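Local coordinates for uncharacterized conserved protein YjbQ/UPF0047 family, ortholog yugU B.subtilis (Clostridium acetobutylicum, PDB 1VMH), which is of unknown function but belongs to the YjbQ/UPF0047 family and assembles as three chains, at residues A[27-32]-A[127-132]. Sequence-based numbering, arbitrary orientation.
Sequences DQFIDI and YFTEFD
Residues 28-31 run antiparallel to residues 127-130, with Gln28-Glu130 and Ile30-Phe128 as hydrogen-bonded pairs and Phe29-Thr129 and Asp31-Tyr127 as non-hydrogen-bonded pairs between and beyond them. Strand 28-31 is the edge, within this chain, of a three-stranded antiparallel sheet of the YjbQ-like fold: strand 124-130 lies in the middle and bonds to strand 59-65 along its other side. Four backbone bonds close the ladder; the straightest, Ile30 N to Phe128 O, spans 2.9 Å with 170° at the hydrogen.

On the face turned to helix 69-82, Phe29 meets two side chains of strand 127-130, Thr129 and Tyr127. Thr129 CG2 sits over a face of its ring, 3.8 Å from the centroid in a CH-pi contact. The Phe29 and Tyr127 rings meet obliquely, planes at 53°, and Phe29 CB approaches Tyr127 CD1 to 3.6 Å. Phe29 CG stands anti to the carbonyl carbon (chi1 -89°), which sets the ring alongside Thr129 while Phe29 CD2 comes over a face of Tyr127. Asp31 CB packs against Tyr127 CE1 at 3.8 Å, and the phenol's OH bonds to the backbone oxygen of Glu65. Thr72, Ile75 and Leu76 of helix 69-82 also touch Phe29.

On the opposite face of the sheet, with Gln28 and Glu130, Ile30 and Phe128 lie side by side, Ile30 CD1 reaching Phe128 CD1 at 4.1 Å. Glu130 meets Gln28 through its CB, which lies 3.6 Å from Gln28 O; its chain bends beyond CG, and the carboxylate of this buried residue is held by Arg137 in a salt bridge at OE1 and by a hydrogen bond with Thr23 at OE2. The same group also ties down the turn after the strand: Glu130 OE1 accepts Asp132 N at 2.9 Å, the donor standing above the carboxylate plane.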
ATOM      1  N   ASP A  27     -13.076 -15.418  -2.824  1.00 15.93           N
ATOM      2  CA  ASP A  27     -12.477 -14.336  -2.046  1.00 17.49           C
ATOM      3  C   ASP A  27     -12.605 -14.589  -0.552  1.00 15.31           C
ATOM      4  O   ASP A  27     -13.603 -15.149  -0.086  1.00 16.87           O
ATOM      5  CB  ASP A  27     -12.951 -12.938  -2.474  1.00 18.77           C
ATOM      6  CG  ASP A  27     -14.433 -12.727  -2.354  1.00 22.31           C
ATOM      7  OD1 ASP A  27     -15.170 -13.624  -1.889  1.00 24.51           O
ATOM      8  OD2 ASP A  27     -14.887 -11.621  -2.741  1.00 22.44           O
ATOM      9  N   GLN A  28     -11.582 -14.172   0.201  1.00 15.07           N
ATOM     10  CA  GLN A  28     -11.514 -14.520   1.604  1.00 15.36           C
ATOM     11  C   GLN A  28     -10.477 -13.669   2.327  1.00 15.13           C
ATOM     12  O   GLN A  28      -9.415 -13.408   1.766  1.00 15.79           O
ATOM     13  CB  GLN A  28     -11.118 -15.996   1.731  1.00 16.81           C
ATOM     14  CG  GLN A  28     -11.280 -16.611   3.107  1.00 17.25           C
ATOM     15  CD  GLN A  28     -10.865 -18.047   3.166  1.00 17.66           C
ATOM     16  OE1 GLN A  28     -10.567 -18.642   2.153  1.00 20.13           O
ATOM     17  NE2 GLN A  28     -10.853 -18.626   4.364  1.00 22.46           N
ATOM     18  N   PHE A  29     -10.795 -13.221   3.534  1.00 14.60           N
ATOM     19  CA  PHE A  29      -9.820 -12.594   4.424  1.00 15.22           C
ATOM     20  C   PHE A  29      -9.438 -13.659   5.448  1.00 15.10           C
ATOM     21  O   PHE A  29     -10.316 -14.220   6.135  1.00 17.59           O
ATOM     22  CB  PHE A  29     -10.380 -11.391   5.178  1.00 16.56           C
ATOM     23  CG  PHE A  29     -10.243 -10.081   4.469  1.00 18.69           C
ATOM     24  CD1 PHE A  29     -10.420  -9.961   3.091  1.00 22.32           C
ATOM     25  CD2 PHE A  29      -9.954  -8.931   5.205  1.00 16.61           C
ATOM     26  CE1 PHE A  29     -10.278  -8.692   2.465  1.00 22.22           C
ATOM     27  CE2 PHE A  29      -9.866  -7.708   4.599  1.00 18.98           C
ATOM     28  CZ  PHE A  29     -10.018  -7.580   3.253  1.00 21.44           C
ATOM     29  N   ILE A  30      -8.163 -13.937   5.577  1.00 14.39           N
ATOM     30  CA  ILE A  30      -7.647 -14.899   6.560  1.00 14.34           C
ATOM     31  C   ILE A  30      -6.765 -14.134   7.563  1.00 13.21           C
ATOM     32  O   ILE A  30      -5.783 -13.475   7.185  1.00 13.01           O
ATOM     33  CB  ILE A  30      -6.838 -16.033   5.887  1.00 13.92           C
ATOM     34  CG1 ILE A  30      -7.740 -16.797   4.896  1.00 16.68           C
ATOM     35  CG2 ILE A  30      -6.271 -16.949   6.966  1.00 16.16           C
ATOM     36  CD1 ILE A  30      -7.641 -16.322   3.473  1.00 30.33           C
ATOM     37  N   ASP A  31      -7.119 -14.204   8.853  1.00 13.42           N
ATOM     38  CA  ASP A  31      -6.393 -13.481   9.893  1.00 12.71           C
ATOM     39  C   ASP A  31      -5.117 -14.241  10.234  1.00 13.78           C
ATOM     40  O   ASP A  31      -5.173 -15.318  10.822  1.00 14.38           O
ATOM     41  CB  ASP A  31      -7.264 -13.363  11.147  1.00 14.49           C
ATOM     42  CG  ASP A  31      -6.639 -12.492  12.210  1.00 18.51           C
ATOM     43  OD1 ASP A  31      -5.417 -12.330  12.238  1.00 16.87           O
ATOM     44  OD2 ASP A  31      -7.388 -12.023  13.091  1.00 18.89           O
ATOM     45  N   ILE A  32      -3.984 -13.685   9.825  1.00 12.80           N
ATOM     46  CA  ILE A  32      -2.682 -14.292  10.023  1.00 12.77           C
ATOM     47  C   ILE A  32      -1.874 -13.621  11.115  1.00 12.51           C
ATOM     48  O   ILE A  32      -0.665 -13.862  11.258  1.00 13.13           O
ATOM     49  CB  ILE A  32      -1.872 -14.352   8.709  1.00 13.62           C
ATOM     50  CG1 ILE A  32      -1.693 -12.961   8.068  1.00 11.74           C
ATOM     51  CG2 ILE A  32      -2.604 -15.276   7.744  1.00 14.02           C
ATOM     52  CD1 ILE A  32      -0.685 -12.924   6.925  1.00 14.06           C
ATOM     53  N   TYR A 127      -4.180  -9.470   7.707  1.00 13.97           N
ATOM     54  CA  TYR A 127      -4.920 -10.380   6.863  1.00 12.81           C
ATOM     55  C   TYR A 127      -4.245 -10.702   5.560  1.00 11.95           C
ATOM     56  O   TYR A 127      -3.725  -9.829   4.880  1.00 13.45           O
ATOM     57  CB  TYR A 127      -6.247  -9.752   6.502  1.00 14.04           C
ATOM     58  CG  TYR A 127      -7.275  -9.764   7.571  1.00 13.21           C
ATOM     59  CD1 TYR A 127      -7.989 -10.918   7.828  1.00 14.40           C
ATOM     60  CD2 TYR A 127      -7.578  -8.634   8.287  1.00 15.61           C
ATOM     61  CE1 TYR A 127      -8.973 -10.950   8.788  1.00 14.16           C
ATOM     62  CE2 TYR A 127      -8.581  -8.650   9.225  1.00 19.58           C
ATOM     63  CZ  TYR A 127      -9.262  -9.817   9.470  1.00 16.97           C
ATOM     64  OH  TYR A 127     -10.293  -9.854  10.413  1.00 19.40           O
ATOM     65  N   PHE A 128      -4.227 -11.982   5.220  1.00 12.27           N
ATOM     66  CA  PHE A 128      -4.035 -12.426   3.842  1.00 12.20           C
ATOM     67  C   PHE A 128      -5.375 -12.270   3.107  1.00 13.82           C
ATOM     68  O   PHE A 128      -6.398 -12.785   3.583  1.00 13.78           O
ATOM     69  CB  PHE A 128      -3.646 -13.898   3.858  1.00 13.61           C
ATOM     70  CG  PHE A 128      -3.287 -14.466   2.530  1.00 13.89           C
ATOM     71  CD1 PHE A 128      -4.239 -14.927   1.682  1.00 12.52           C
ATOM     72  CD2 PHE A 128      -1.961 -14.554   2.124  1.00 14.13           C
ATOM     73  CE1 PHE A 128      -3.898 -15.463   0.433  1.00 14.10           C
ATOM     74  CE2 PHE A 128      -1.636 -15.112   0.909  1.00 15.67           C
ATOM     75  CZ  PHE A 128      -2.588 -15.539   0.069  1.00 15.10           C
ATOM     76  N   THR A 129      -5.399 -11.529   1.985  1.00 13.31           N
ATOM     77  CA  THR A 129      -6.610 -11.249   1.234  1.00 13.18           C
ATOM     78  C   THR A 129      -6.589 -12.087  -0.061  1.00 13.32           C
ATOM     79  O   THR A 129      -5.909 -11.746  -1.045  1.00 13.80           O
ATOM     80  CB  THR A 129      -6.804  -9.734   0.914  1.00 14.04           C
ATOM     81  OG1 THR A 129      -5.726  -9.269   0.090  1.00 14.30           O
ATOM     82  CG2 THR A 129      -6.678  -8.922   2.218  1.00 14.85           C
ATOM     83  N   GLU A 130      -7.341 -13.188  -0.060  1.00 13.31           N
ATOM     84  CA  GLU A 130      -7.456 -14.046  -1.216  1.00 13.57           C
ATOM     85  C   GLU A 130      -8.480 -13.471  -2.153  1.00 13.91           C
ATOM     86  O   GLU A 130      -9.616 -13.240  -1.733  1.00 16.08           O
ATOM     87  CB  GLU A 130      -7.873 -15.449  -0.767  1.00 14.79           C
ATOM     88  CG  GLU A 130      -8.216 -16.414  -1.913  1.00 12.30           C
ATOM     89  CD  GLU A 130      -6.987 -16.750  -2.713  1.00 14.63           C
ATOM     90  OE1 GLU A 130      -6.598 -15.949  -3.578  1.00 15.32           O
ATOM     91  OE2 GLU A 130      -6.402 -17.833  -2.495  1.00 17.21           O
ATOM     92  N   PHE A 131      -8.124 -13.334  -3.435  1.00 14.09           N
ATOM     93  CA  PHE A 131      -9.088 -12.975  -4.471  1.00 13.05           C
ATOM     94  C   PHE A 131      -9.321 -14.000  -5.604  1.00 12.62           C
ATOM     95  O   PHE A 131     -10.161 -13.753  -6.487  1.00 14.23           O
ATOM     96  CB  PHE A 131      -8.753 -11.609  -5.047  1.00 12.72           C
ATOM     97  CG  PHE A 131      -8.769 -10.516  -4.002  1.00 14.56           C
ATOM     98  CD1 PHE A 131      -9.954 -10.170  -3.358  1.00 13.69           C
ATOM     99  CD2 PHE A 131      -7.596  -9.860  -3.651  1.00 15.58           C
ATOM    100  CE1 PHE A 131      -9.981  -9.158  -2.401  1.00 15.45           C
ATOM    101  CE2 PHE A 131      -7.609  -8.849  -2.684  1.00 15.35           C
ATOM    102  CZ  PHE A 131      -8.778  -8.516  -2.062  1.00 14.69           C
ATOM    103  N   ASP A 132      -8.596 -15.111  -5.575  1.00 14.88           N
ATOM    104  CA  ASP A 132      -8.745 -16.202  -6.569  1.00 14.81           C
ATOM    105  C   ASP A 132      -8.586 -17.577  -5.951  1.00 18.15           C
ATOM    106  O   ASP A 132      -7.816 -18.404  -6.436  1.00 17.07           O
ATOM    107  CB  ASP A 132      -7.756 -16.024  -7.720  1.00 14.08           C
ATOM    108  CG  ASP A 132      -8.067 -16.937  -8.909  1.00 18.09           C
ATOM    109  OD1 ASP A 132      -9.256 -17.245  -9.159  1.00 21.70           O
ATOM    110  OD2 ASP A 132      -7.100 -17.311  -9.598  1.00 19.12           O
TER